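Local structure of alanine racemase (Enterococcus faecalis, 3E5P) at residues C[247-252]-C[332-337]; C[5-10]-C[363-368]; C[255-260]-C[277-282]; C[251-256]-C[323-328]. The protein binds pyridoxal-5'-phosphate as a dimer of the alanine racemase family, each chain pairing a TIM-type barrel with a mainly beta C-terminal domain. The protein carries 1 engineered substitution. One frame throughout, in Å; residues are numbered along the deposited sequence.

In the fold
All four contacts lie on one side of the chain centre. Contacts 1 and 4 share strand 247-252, one at its middle and one at its end. Contacts 3 and 4 are the closest pair, with centres 8 Å apart, and both use His255 and Val256. Contact 2 has its centre 13 Å from that of contact 1. It meets contact 1 where Arg10 N approaches Thr250 O, a probable hydrogen bond. The ligands lie nearest contact 2: the side chain of Arg365 is about 8 Å from a bound pyridoxal-5'-phosphate. The side chain of Thr281 in contact 3 is about 11 Å from a bound pyridoxal-5'-phosphate. Contacts 2, 3 and 4 touch the second subunit, but contact 1 does not.

Contact 1 of 4, residues C[247-252]-C[332-337]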
loop_
_atom_site.group_PDB
_atom_site.type_symbol
_atom_site.label_atom_id
_atom_site.label_comp_id
_atom_site.label_asym_id
_atom_site.label_seq_id
_atom_site.Cartn_x
_atom_site.Cartn_y
_atom_site.Cartn_z
ATOM N N LEU C 247 -0.236 2.676 17.094
ATOM C CA LEU C 247 0.103 3.387 15.863
ATOM C C LEU C 247 -0.358 4.822 15.887
ATOM O O LEU C 247 -1.486 5.095 16.278
ATOM C CB LEU C 247 -0.563 2.667 14.682
ATOM C CG LEU C 247 -0.450 3.056 13.199
ATOM C CD1 LEU C 247 -0.678 4.555 12.984
ATOM C CD2 LEU C 247 0.899 2.633 12.694
ATOM N N ARG C 248 0.517 5.736 15.469
ATOM C CA ARG C 248 0.181 7.159 15.381
ATOM C C ARG C 248 0.708 7.617 14.037
ATOM O O ARG C 248 1.752 7.155 13.598
ATOM C CB ARG C 248 0.837 7.969 16.503
ATOM C CG ARG C 248 0.288 7.643 17.881
ATOM C CD ARG C 248 0.877 8.522 18.984
ATOM N NE ARG C 248 0.355 9.885 18.948
ATOM C CZ ARG C 248 1.046 10.933 18.517
ATOM N NH1 ARG C 248 2.293 10.764 18.086
ATOM N NH2 ARG C 248 0.491 12.140 18.512
ATOM N N LEU C 249 -0.017 8.509 13.374
ATOM C CA LEU C 249 0.399 8.991 12.062
ATOM C C LEU C 249 0.498 10.506 12.089
ATOM O O LEU C 249 -0.496 11.207 12.272
ATOM C CB LEU C 249 -0.599 8.521 11.004
ATOM C CG LEU C 249 -0.408 8.918 9.539
ATOM C CD1 LEU C 249 0.996 8.616 9.056
ATOM C CD2 LEU C 249 -1.429 8.159 8.715
ATOM N N THR C 250 1.711 11.001 11.891
ATOM C CA THR C 250 1.989 12.423 11.949
ATOM C C THR C 250 2.535 13.028 10.669
ATOM O O THR C 250 3.177 12.345 9.874
ATOM C CB THR C 250 2.998 12.686 13.086
ATOM O OG1 THR C 250 2.343 12.490 14.344
ATOM C CG2 THR C 250 3.561 14.076 13.017
ATOM N N SER C 251 2.270 14.317 10.478
ATOM C CA SER C 251 2.776 15.054 9.321
ATOM C C SER C 251 2.859 16.526 9.697
ATOM O O SER C 251 2.833 16.856 10.883
ATOM C CB SER C 251 1.880 14.878 8.095
ATOM O OG SER C 251 2.558 15.303 6.922
ATOM N N GLU C 252 2.949 17.410 8.712
ATOM C CA GLU C 252 3.059 18.825 9.016
ATOM C C GLU C 252 2.682 19.723 7.845
ATOM O O GLU C 252 2.878 19.359 6.689
ATOM C CB GLU C 252 4.490 19.134 9.485
ATOM C CG GLU C 252 5.218 20.232 8.705
ATOM C CD GLU C 252 6.604 20.572 9.277
ATOM O OE1 GLU C 252 7.234 21.529 8.767
ATOM O OE2 GLU C 252 7.066 19.888 10.227
ATOM N N THR C 332 -1.794 15.968 13.012
ATOM C CA THR C 332 -2.055 14.613 13.492
ATOM C C THR C 332 -3.131 13.933 12.661
ATOM O O THR C 332 -4.316 14.260 12.765
ATOM C CB THR C 332 -2.507 14.602 14.980
ATOM O OG1 THR C 332 -1.439 15.070 15.803
ATOM C CG2 THR C 332 -2.881 13.191 15.431
ATOM N N LEU C 333 -2.715 12.981 11.840
ATOM C CA LEU C 333 -3.651 12.254 10.999
ATOM C C LEU C 333 -4.361 11.177 11.819
ATOM O O LEU C 333 -5.579 11.027 11.755
ATOM C CB LEU C 333 -2.895 11.641 9.828
ATOM C CG LEU C 333 -2.209 12.702 8.955
ATOM C CD1 LEU C 333 -1.254 12.026 7.981
ATOM C CD2 LEU C 333 -3.243 13.498 8.193
ATOM N N VAL C 334 -3.577 10.439 12.596
ATOM C CA VAL C 334 -4.079 9.380 13.463
ATOM C C VAL C 334 -3.397 9.595 14.809
ATOM O O VAL C 334 -2.178 9.755 14.866
ATOM C CB VAL C 334 -3.696 7.978 12.921
ATOM C CG1 VAL C 334 -4.125 6.893 13.911
ATOM C CG2 VAL C 334 -4.337 7.753 11.558
ATOM N N GLY C 335 -4.173 9.605 15.885
ATOM C CA GLY C 335 -3.602 9.822 17.203
ATOM C C GLY C 335 -4.373 10.875 17.978
ATOM O O GLY C 335 -5.416 11.337 17.518
ATOM N N LYS C 336 -3.860 11.262 19.145
ATOM C CA LYS C 336 -4.524 12.265 19.978
ATOM C C LYS C 336 -3.824 13.606 19.932
ATOM O O LYS C 336 -2.616 13.677 19.687
ATOM C CB LYS C 336 -4.605 11.796 21.435
ATOM C CG LYS C 336 -5.125 10.375 21.590
ATOM C CD LYS C 336 -5.773 10.116 22.949
ATOM C CE LYS C 336 -4.768 10.028 24.072
ATOM N NZ LYS C 336 -5.438 9.612 25.336
ATOM N N ASP C 337 -4.594 14.663 20.176
ATOM C CA ASP C 337 -4.096 16.038 20.182
ATOM C C ASP C 337 -5.196 16.903 20.802
ATOM O O ASP C 337 -6.268 17.064 20.228
ATOM C CB ASP C 337 -3.792 16.482 18.748
ATOM C CG ASP C 337 -3.281 17.902 18.669
ATOM O OD1 ASP C 337 -2.497 18.315 19.554
ATOM O OD2 ASP C 337 -3.653 18.604 17.709
#
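A classic beta bulge in the C-terminal domain sets Leu249 of strand 247-252 against both Leu333 and Val334. Leu249 O accepts two backbone bonds, from Leu333 N at 2.9 Å and from Val334 N at 3.2 Å. The Val334 N-H uses a lone pair in the carbonyl plane, while Leu333 N approaches the carbonyl almost head-on. In return, Leu249 N donates to Val334 O at 2.9 Å. The pairing slips by one residue, and Thr250 pairs with Thr332.

The Leu249 side chain packs against both bulge residues. Its CG sits beside the backbone carbonyl carbon and opposite N (chi1 179°). This places CG 3.6 Å from Leu333 CD1. Its CB packs 3.7 Å from Val334 CB. Leu247 CD1 is 4.3 Å from Val334 CG1.

Arg248 bends at chi3 (73°). Lys336 O lies at its guanidinium edge, 3.7 Å from Arg248 NH2, too long for a hydrogen bond. The chain turns a corner through Leu333, Val334 and Gly335; the positive phi of Gly335 (131°) suits glycine.

Strand 10-13 flanks strand 247-252: the backbones of His12 and Arg248 are hydrogen-bonded, and Leu11 packs on Leu247 and Leu249. Beyond Thr332 and Leu333 lies strand 298-301, with Leu300 and Val299 against them.

Contact 2 of 4, residues C[5-10]-C[363-368]; sequences WHRPTR and SQRIPR
Arg10 NH2 donates to Trp5 O at 2.7 Å in a nearly straight bond that holds its guanidinium beside Pro367. This belongs to the packing of the N-terminal loop on the turn before the last strand, 368-370. A second bond, from Arg10 NE to Thr9 O at 3.3 Å, also lies near the guanidinium plane. Together they fix that plane's rotation. Bends at chi2 and chi3 (-49°) fold the Arg10 chain back to reach both acceptors.

Pro367 fits against two flat groups. Its CB lies over the Trp5 face, 3.6 Å from the centroid of the six-membered ring and 15° off the normal, a CH-pi contact. Pro367 CB and Trp5 CE3 lie over the same face of the Arg10 guanidinium, CB 3.7 Å from Arg10 NE.

The guanidinium groups of Arg7 and Arg365 stand at 89° to each other. Arg7 NH1 and Arg365 NH2 are 3.7 Å apart, and Asp288 forms salt bridges to both residues. Arg365 also pairs with Asp315 and with Glu70 of the second subunit. In the type I turn from Ser363 to Ile366, an ST turn closes where Ser363 OG accepts from Arg365 N at 3.0 Å.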
loop_
_atom_site.group_PDB
_atom_site.type_symbol
_atom_site.label_atom_id
_atom_site.label_comp_id
_atom_site.label_asym_id
_atom_site.label_seq_id
_atom_site.Cartn_x
_atom_site.Cartn_y
_atom_site.Cartn_z
ATOM N N TRP C 5 12.463 9.815 4.443
ATOM C CA TRP C 5 13.144 10.318 5.622
ATOM C C TRP C 5 13.201 11.831 5.649
ATOM O O TRP C 5 12.923 12.438 6.680
ATOM C CB TRP C 5 14.558 9.748 5.714
ATOM C CG TRP C 5 14.579 8.348 6.223
ATOM C CD1 TRP C 5 14.971 7.236 5.544
ATOM C CD2 TRP C 5 14.111 7.895 7.501
ATOM N NE1 TRP C 5 14.768 6.113 6.314
ATOM C CE2 TRP C 5 14.241 6.489 7.519
ATOM C CE3 TRP C 5 13.591 8.544 8.633
ATOM C CZ2 TRP C 5 13.869 5.714 8.624
ATOM C CZ3 TRP C 5 13.217 7.771 9.739
ATOM C CH2 TRP C 5 13.359 6.370 9.722
ATOM N N HIS C 6 13.547 12.447 4.520
ATOM C CA HIS C 6 13.641 13.903 4.457
ATOM C C HIS C 6 12.297 14.611 4.273
ATOM O O HIS C 6 12.226 15.727 3.757
ATOM C CB HIS C 6 14.616 14.314 3.353
ATOM C CG HIS C 6 16.027 13.893 3.620
ATOM N ND1 HIS C 6 16.531 12.676 3.217
ATOM C CD2 HIS C 6 17.016 14.493 4.326
ATOM C CE1 HIS C 6 17.768 12.542 3.666
ATOM N NE2 HIS C 6 18.085 13.630 4.342
ATOM N N ARG C 7 11.232 13.952 4.713
ATOM C CA ARG C 7 9.893 14.502 4.614
ATOM C C ARG C 7 9.243 14.422 6.000
ATOM O O ARG C 7 9.367 13.414 6.695
ATOM C CB ARG C 7 9.092 13.709 3.594
ATOM C CG ARG C 7 7.778 14.349 3.247
ATOM C CD ARG C 7 6.960 13.432 2.384
ATOM N NE ARG C 7 6.707 12.168 3.056
ATOM C CZ ARG C 7 6.009 11.180 2.516
ATOM N NH1 ARG C 7 5.509 11.339 1.300
ATOM N NH2 ARG C 7 5.813 10.042 3.183
ATOM N N PRO C 8 8.535 15.483 6.416
ATOM C CA PRO C 8 7.877 15.534 7.730
ATOM C C PRO C 8 6.853 14.448 8.090
ATOM O O PRO C 8 6.535 14.264 9.267
ATOM C CB PRO C 8 7.280 16.939 7.755
ATOM C CG PRO C 8 6.980 17.200 6.316
ATOM C CD PRO C 8 8.220 16.689 5.631
ATOM N N THR C 9 6.339 13.728 7.098
ATOM C CA THR C 9 5.359 12.671 7.357
ATOM C C THR C 9 6.004 11.489 8.083
ATOM O O THR C 9 7.072 11.016 7.681
ATOM C CB THR C 9 4.778 12.179 6.064
ATOM O OG1 THR C 9 4.319 13.301 5.312
ATOM C CG2 THR C 9 3.634 11.239 6.325
ATOM N N ARG C 10 5.356 10.985 9.130
ATOM C CA ARG C 10 5.958 9.889 9.887
ATOM C C ARG C 10 4.969 8.999 10.651
ATOM O O ARG C 10 3.923 9.466 11.106
ATOM C CB ARG C 10 6.982 10.477 10.864
ATOM C CG ARG C 10 8.038 9.503 11.326
ATOM C CD ARG C 10 9.448 10.045 11.072
ATOM N NE ARG C 10 9.601 10.545 9.714
ATOM C CZ ARG C 10 10.697 11.137 9.255
ATOM N NH1 ARG C 10 11.744 11.300 10.044
ATOM N NH2 ARG C 10 10.738 11.585 8.013
ATOM N N SER C 363 1.988 2.896 3.067
ATOM C CA SER C 363 3.199 2.648 2.287
ATOM C C SER C 363 4.500 2.613 3.101
ATOM O O SER C 363 4.578 3.149 4.211
ATOM C CB SER C 363 3.316 3.716 1.191
ATOM O OG SER C 363 4.530 3.594 0.475
ATOM N N GLN C 364 5.526 1.979 2.537
ATOM C CA GLN C 364 6.818 1.899 3.208
ATOM C C GLN C 364 7.518 3.238 3.025
ATOM O O GLN C 364 8.518 3.528 3.679
ATOM C CB GLN C 364 7.675 0.786 2.613
ATOM C CG GLN C 364 8.679 0.220 3.604
ATOM C CD GLN C 364 8.001 -0.517 4.752
ATOM O OE1 GLN C 364 8.514 -0.565 5.873
ATOM N NE2 GLN C 364 6.846 -1.100 4.473
ATOM N N ARG C 365 6.979 4.051 2.123
ATOM C CA ARG C 365 7.525 5.375 1.859
ATOM C C ARG C 365 7.388 6.234 3.116
ATOM O O ARG C 365 8.022 7.281 3.231
ATOM C CB ARG C 365 6.784 6.033 0.693
ATOM C CG ARG C 365 7.526 7.200 0.078
ATOM C CD ARG C 365 6.864 7.723 -1.207
ATOM N NE ARG C 365 5.592 8.410 -0.971
ATOM C CZ ARG C 365 4.991 9.191 -1.864
ATOM N NH1 ARG C 365 5.537 9.391 -3.056
ATOM N NH2 ARG C 365 3.849 9.788 -1.558
ATOM N N ILE C 366 6.553 5.798 4.059
ATOM C CA ILE C 366 6.399 6.555 5.296
ATOM C C ILE C 366 7.283 5.920 6.349
ATOM O O ILE C 366 7.050 4.781 6.743
ATOM C CB ILE C 366 4.974 6.517 5.864
ATOM C CG1 ILE C 366 3.975 7.094 4.873
ATOM C CG2 ILE C 366 4.927 7.308 7.149
ATOM C CD1 ILE C 366 2.565 7.204 5.447
ATOM N N PRO C 367 8.307 6.647 6.822
ATOM C CA PRO C 367 9.232 6.148 7.844
ATOM C C PRO C 367 8.521 5.807 9.161
ATOM O O PRO C 367 7.693 6.581 9.652
ATOM C CB PRO C 367 10.203 7.317 8.039
ATOM C CG PRO C 367 10.196 7.999 6.735
ATOM C CD PRO C 367 8.732 7.972 6.342
ATOM N N ARG C 368 8.850 4.651 9.723
ATOM C CA ARG C 368 8.285 4.242 10.998
ATOM C C ARG C 368 9.333 4.427 12.092
ATOM O O ARG C 368 10.480 4.008 11.932
ATOM C CB ARG C 368 7.879 2.775 10.973
ATOM C CG ARG C 368 6.508 2.501 10.453
ATOM C CD ARG C 368 6.487 2.280 8.963
ATOM N NE ARG C 368 5.305 1.504 8.612
ATOM C CZ ARG C 368 4.905 1.276 7.372
ATOM N NH1 ARG C 368 5.597 1.764 6.357
ATOM N NH2 ARG C 368 3.800 0.577 7.149
#

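Contact 3 of 4, residues C[255-260]-C[277-282]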
loop_
_atom_site.group_PDB
_atom_site.type_symbol
_atom_site.label_atom_id
_atom_site.label_comp_id
_atom_site.label_asym_id
_atom_site.label_seq_id
_atom_site.Cartn_x
_atom_site.Cartn_y
_atom_site.Cartn_z
ATOM N N HIS C 255 2.827 24.439 3.714
ATOM C CA HIS C 255 2.401 25.563 2.909
ATOM C C HIS C 255 1.027 25.978 3.391
ATOM O O HIS C 255 0.151 25.139 3.573
ATOM C CB HIS C 255 2.357 25.172 1.428
ATOM C CG HIS C 255 2.092 26.320 0.503
ATOM N ND1 HIS C 255 0.894 26.483 -0.161
ATOM C CD2 HIS C 255 2.872 27.362 0.128
ATOM C CE1 HIS C 255 0.948 27.574 -0.907
ATOM N NE2 HIS C 255 2.138 28.125 -0.750
ATOM N N VAL C 256 0.859 27.275 3.624
ATOM C CA VAL C 256 -0.412 27.819 4.078
ATOM C C VAL C 256 -0.701 29.049 3.253
ATOM O O VAL C 256 0.154 29.919 3.112
ATOM C CB VAL C 256 -0.364 28.233 5.555
ATOM C CG1 VAL C 256 -1.738 28.678 6.010
ATOM C CG2 VAL C 256 0.120 27.074 6.407
ATOM N N LYS C 257 -1.904 29.121 2.706
ATOM C CA LYS C 257 -2.285 30.254 1.883
ATOM C C LYS C 257 -3.771 30.547 1.993
ATOM O O LYS C 257 -4.579 29.653 2.265
ATOM C CB LYS C 257 -1.910 29.992 0.414
ATOM C CG LYS C 257 -3.088 29.742 -0.543
ATOM C CD LYS C 257 -3.742 28.377 -0.330
ATOM C CE LYS C 257 -2.979 27.250 -1.019
ATOM N NZ LYS C 257 -3.245 27.196 -2.483
ATOM N N ARG C 258 -4.129 31.807 1.785
ATOM C CA ARG C 258 -5.519 32.201 1.842
ATOM C C ARG C 258 -6.049 32.301 0.422
ATOM O O ARG C 258 -5.380 32.816 -0.467
ATOM C CB ARG C 258 -5.676 33.542 2.560
ATOM C CG ARG C 258 -7.125 33.979 2.664
ATOM C CD ARG C 258 -7.315 35.202 3.547
ATOM N NE ARG C 258 -6.601 36.374 3.043
ATOM C CZ ARG C 258 -6.903 37.628 3.369
ATOM N NH1 ARG C 258 -7.912 37.874 4.196
ATOM N NH2 ARG C 258 -6.196 38.630 2.867
ATOM N N LEU C 259 -7.256 31.792 0.221
ATOM C CA LEU C 259 -7.899 31.804 -1.080
ATOM C C LEU C 259 -9.201 32.594 -1.022
ATOM O O LEU C 259 -9.884 32.610 0.004
ATOM C CB LEU C 259 -8.177 30.366 -1.535
ATOM C CG LEU C 259 -6.975 29.588 -2.073
ATOM C CD1 LEU C 259 -7.299 28.115 -2.181
ATOM C CD2 LEU C 259 -6.589 30.156 -3.428
ATOM N N ALA C 260 -9.532 33.252 -2.129
ATOM C CA ALA C 260 -10.753 34.040 -2.230
ATOM C C ALA C 260 -11.935 33.100 -2.413
ATOM O O ALA C 260 -11.767 31.955 -2.825
ATOM C CB ALA C 260 -10.661 34.992 -3.416
ATOM N N GLU C 277 -10.862 31.619 2.835
ATOM C CA GLU C 277 -10.468 30.375 3.486
ATOM C C GLU C 277 -8.965 30.217 3.560
ATOM O O GLU C 277 -8.239 30.649 2.665
ATOM C CB GLU C 277 -11.056 29.170 2.745
ATOM C CG GLU C 277 -12.438 28.751 3.205
ATOM C CD GLU C 277 -12.975 27.566 2.415
ATOM O OE1 GLU C 277 -12.233 26.572 2.250
ATOM O OE2 GLU C 277 -14.143 27.625 1.963
ATOM N N TRP C 278 -8.502 29.599 4.640
ATOM C CA TRP C 278 -7.078 29.358 4.822
ATOM C C TRP C 278 -6.796 27.904 4.479
ATOM O O TRP C 278 -7.231 26.990 5.187
ATOM C CB TRP C 278 -6.657 29.648 6.262
ATOM C CG TRP C 278 -6.728 31.099 6.621
ATOM C CD1 TRP C 278 -7.822 31.788 7.060
ATOM C CD2 TRP C 278 -5.666 32.052 6.531
ATOM N NE1 TRP C 278 -7.508 33.111 7.247
ATOM C CE2 TRP C 278 -6.190 33.301 6.930
ATOM C CE3 TRP C 278 -4.321 31.973 6.151
ATOM C CZ2 TRP C 278 -5.417 34.461 6.958
ATOM C CZ3 TRP C 278 -3.553 33.126 6.180
ATOM C CH2 TRP C 278 -4.105 34.354 6.579
ATOM N N ILE C 279 -6.068 27.690 3.392
ATOM C CA ILE C 279 -5.768 26.334 2.969
ATOM C C ILE C 279 -4.323 25.912 3.221
ATOM O O ILE C 279 -3.378 26.574 2.773
ATOM C CB ILE C 279 -6.103 26.166 1.491
ATOM C CG1 ILE C 279 -7.488 26.764 1.217
ATOM C CG2 ILE C 279 -6.078 24.709 1.112
ATOM C CD1 ILE C 279 -8.598 26.228 2.098
ATOM N N GLY C 280 -4.167 24.799 3.941
ATOM C CA GLY C 280 -2.847 24.277 4.250
ATOM C C GLY C 280 -2.529 23.010 3.480
ATOM O O GLY C 280 -3.397 22.162 3.282
ATOM N N THR C 281 -1.280 22.875 3.045
ATOM C CA THR C 281 -0.852 21.706 2.282
ATOM C C THR C 281 -0.122 20.698 3.159
ATOM O O THR C 281 0.840 21.032 3.849
ATOM C CB THR C 281 0.069 22.111 1.129
ATOM O OG1 THR C 281 -0.685 22.864 0.173
ATOM C CG2 THR C 281 0.661 20.883 0.453
ATOM N N VAL C 282 -0.581 19.455 3.114
ATOM C CA VAL C 282 0.004 18.394 3.907
ATOM C C VAL C 282 0.703 17.405 2.989
ATOM O O VAL C 282 0.109 16.937 2.022
ATOM C CB VAL C 282 -1.077 17.676 4.687
ATOM C CG1 VAL C 282 -0.445 16.662 5.626
ATOM C CG2 VAL C 282 -1.918 18.695 5.443
#
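His255 O receives Thr281 N at 2.7 Å, one of five backbone hydrogen bonds that zip strand 256-259 and its approach to strand 277-282. The strands run antiparallel; the N-to-C directions of these short strands differ by 147°. Lys257 and Ile279 form a hydrogen-bonded pair, with bonds in both directions. Leu259 and Glu277 form another, and its bond from Glu277 N to Leu259 O is longer, at 3.2 Å. Arg258 faces Trp278 between these pairs, and Val256 faces Gly280 on the far side of Lys257, both non-hydrogen-bonded.

Aromatic packing marks the face of Val256, Arg258 and Trp278. Arg258 CB lies over the Trp278 six-membered ring, 4.1 Å from its centroid and 8° off the normal, a CH-pi contact. Arg258 CD lies 4.0 Å from Trp278 CZ2, and the guanidinium lies beyond the ring. Val256 CG1 approaches the ring edge, 4.2 Å from Trp278 CE3.

Apolar contacts form on the face of Lys257, Leu259 and Ile279. Leu259 CD1 meets Ile279 CG1 at 3.7 Å, their side chains nearly at right angles. The Lys257 chain bends repeatedly and lays its CD 3.7 Å from Ile279 CB. Apart from these, at the Thr281 end of the strand, His255 CB rests 3.8 Å from Thr281 CB.

The Lys257 methylenes thus serve the apolar packing, while its NZ bonds to Gly138 O of the second subunit. One side chain therefore joins sheet packing to the dimer interface.

Contact 4 of 4, residues C[251-256]-C[323-328]; sequences SELIHV and EEVPVG
Gly328 N donates to Leu253 O at 3.0 Å, the one hydrogen bond between segments 251-256 and 323-328. The loop after strand 317-321 passes here over the bend that links strand 247-252 to strand 256-259. Beside the bond, Val327 CB lies 3.7 Å from Leu253 O. Val327 CG1 points away from its own carbonyl carbon (chi1 -59°), which places it 3.4 Å from His255 N. It also meets Val256 CG2 at 3.5 Å, the two valines lying side by side and running in opposite directions. Both methyls of Val256 approach Val325 O from the same side, CG1 at 3.3 Å.

Further along, Leu253 CD1 touches Val325 CG1 at 4.1 Å, the side chains crossing at about a right angle. At the other end the extended Glu252 chain brings OE1 to 3.6 Å from Gly328 CA. The positive phi of Gly328 (119°) is one that residues with a CB avoid.

The next shell sets the bend in place. Ile319 and Leu321 of strand 317-321 pack on Leu253, and Pro329 adds to them. Ile254 is tied to Thr281 through the backbone and packs on Val88 of the second subunit.

Aliphatic side chains do most of the touching, many against backbone polar atoms rather than one another. One bent backbone bond joins the loop to the bend at Leu253.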
loop_
_atom_site.group_PDB
_atom_site.type_symbol
_atom_site.label_atom_id
_atom_site.label_comp_id
_atom_site.label_asym_id
_atom_site.label_seq_id
_atom_site.Cartn_x
_atom_site.Cartn_y
_atom_site.Cartn_z
ATOM N N SER C 251 2.270 14.317 10.478
ATOM C CA SER C 251 2.776 15.054 9.321
ATOM C C SER C 251 2.859 16.526 9.697
ATOM O O SER C 251 2.833 16.856 10.883
ATOM C CB SER C 251 1.880 14.878 8.095
ATOM O OG SER C 251 2.558 15.303 6.922
ATOM N N GLU C 252 2.949 17.410 8.712
ATOM C CA GLU C 252 3.059 18.825 9.016
ATOM C C GLU C 252 2.682 19.723 7.845
ATOM O O GLU C 252 2.878 19.359 6.689
ATOM C CB GLU C 252 4.490 19.134 9.485
ATOM C CG GLU C 252 5.218 20.232 8.705
ATOM C CD GLU C 252 6.604 20.572 9.277
ATOM O OE1 GLU C 252 7.234 21.529 8.767
ATOM O OE2 GLU C 252 7.066 19.888 10.227
ATOM N N LEU C 253 2.126 20.892 8.153
ATOM C CA LEU C 253 1.748 21.849 7.119
ATOM C C LEU C 253 3.043 22.325 6.485
ATOM O O LEU C 253 3.972 22.704 7.192
ATOM C CB LEU C 253 1.017 23.054 7.728
ATOM C CG LEU C 253 -0.331 22.847 8.434
ATOM C CD1 LEU C 253 -0.840 24.189 8.949
ATOM C CD2 LEU C 253 -1.352 22.218 7.476
ATOM N N ILE C 254 3.130 22.294 5.163
ATOM C CA ILE C 254 4.347 22.756 4.517
ATOM C C ILE C 254 4.043 23.929 3.607
ATOM O O ILE C 254 4.888 24.363 2.830
ATOM C CB ILE C 254 5.006 21.648 3.691
ATOM C CG1 ILE C 254 4.016 21.116 2.654
ATOM C CG2 ILE C 254 5.506 20.549 4.611
ATOM C CD1 ILE C 254 4.657 20.217 1.630
ATOM N N HIS C 255 2.827 24.439 3.714
ATOM C CA HIS C 255 2.401 25.563 2.909
ATOM C C HIS C 255 1.027 25.978 3.391
ATOM O O HIS C 255 0.151 25.139 3.573
ATOM C CB HIS C 255 2.357 25.172 1.428
ATOM C CG HIS C 255 2.092 26.320 0.503
ATOM N ND1 HIS C 255 0.894 26.483 -0.161
ATOM C CD2 HIS C 255 2.872 27.362 0.128
ATOM C CE1 HIS C 255 0.948 27.574 -0.907
ATOM N NE2 HIS C 255 2.138 28.125 -0.750
ATOM N N VAL C 256 0.859 27.275 3.624
ATOM C CA VAL C 256 -0.412 27.819 4.078
ATOM C C VAL C 256 -0.701 29.049 3.253
ATOM O O VAL C 256 0.154 29.919 3.112
ATOM C CB VAL C 256 -0.364 28.233 5.555
ATOM C CG1 VAL C 256 -1.738 28.678 6.010
ATOM C CG2 VAL C 256 0.120 27.074 6.407
ATOM N N GLU C 323 -8.083 29.024 11.738
ATOM C CA GLU C 323 -7.616 30.396 11.791
ATOM C C GLU C 323 -6.208 30.414 11.228
ATOM O O GLU C 323 -5.533 29.383 11.197
ATOM C CB GLU C 323 -7.636 30.899 13.241
ATOM C CG GLU C 323 -9.023 30.797 13.889
ATOM C CD GLU C 323 -9.025 31.112 15.381
ATOM O OE1 GLU C 323 -8.188 30.534 16.115
ATOM O OE2 GLU C 323 -9.873 31.925 15.820
ATOM N N GLU C 324 -5.779 31.583 10.766
ATOM C CA GLU C 324 -4.455 31.736 10.187
ATOM C C GLU C 324 -3.391 31.041 11.035
ATOM O O GLU C 324 -3.373 31.155 12.263
ATOM C CB GLU C 324 -4.132 33.222 10.026
ATOM C CG GLU C 324 -2.738 33.504 9.509
ATOM C CD GLU C 324 -2.486 34.986 9.320
ATOM O OE1 GLU C 324 -2.879 35.779 10.208
ATOM O OE2 GLU C 324 -1.885 35.357 8.289
ATOM N N VAL C 325 -2.510 30.315 10.359
ATOM C CA VAL C 325 -1.450 29.572 11.018
ATOM C C VAL C 325 -0.216 29.519 10.135
ATOM O O VAL C 325 -0.318 29.493 8.912
ATOM C CB VAL C 325 -1.905 28.124 11.310
ATOM C CG1 VAL C 325 -0.708 27.238 11.617
ATOM C CG2 VAL C 325 -2.869 28.113 12.481
ATOM N N PRO C 326 0.973 29.525 10.744
ATOM C CA PRO C 326 2.187 29.466 9.931
ATOM C C PRO C 326 2.372 28.026 9.481
ATOM O O PRO C 326 1.632 27.139 9.919
ATOM C CB PRO C 326 3.272 29.903 10.907
ATOM C CG PRO C 326 2.770 29.361 12.210
ATOM C CD PRO C 326 1.302 29.724 12.167
ATOM N N VAL C 327 3.336 27.788 8.599
ATOM C CA VAL C 327 3.594 26.427 8.155
ATOM C C VAL C 327 4.473 25.879 9.259
ATOM O O VAL C 327 5.147 26.649 9.935
ATOM C CB VAL C 327 4.376 26.389 6.825
ATOM C CG1 VAL C 327 3.595 27.099 5.745
ATOM C CG2 VAL C 327 5.740 27.033 7.001
ATOM N N GLY C 328 4.451 24.568 9.470
ATOM C CA GLY C 328 5.297 23.993 10.503
ATOM C C GLY C 328 4.567 23.281 11.621
ATOM O O GLY C 328 5.078 22.290 12.155
#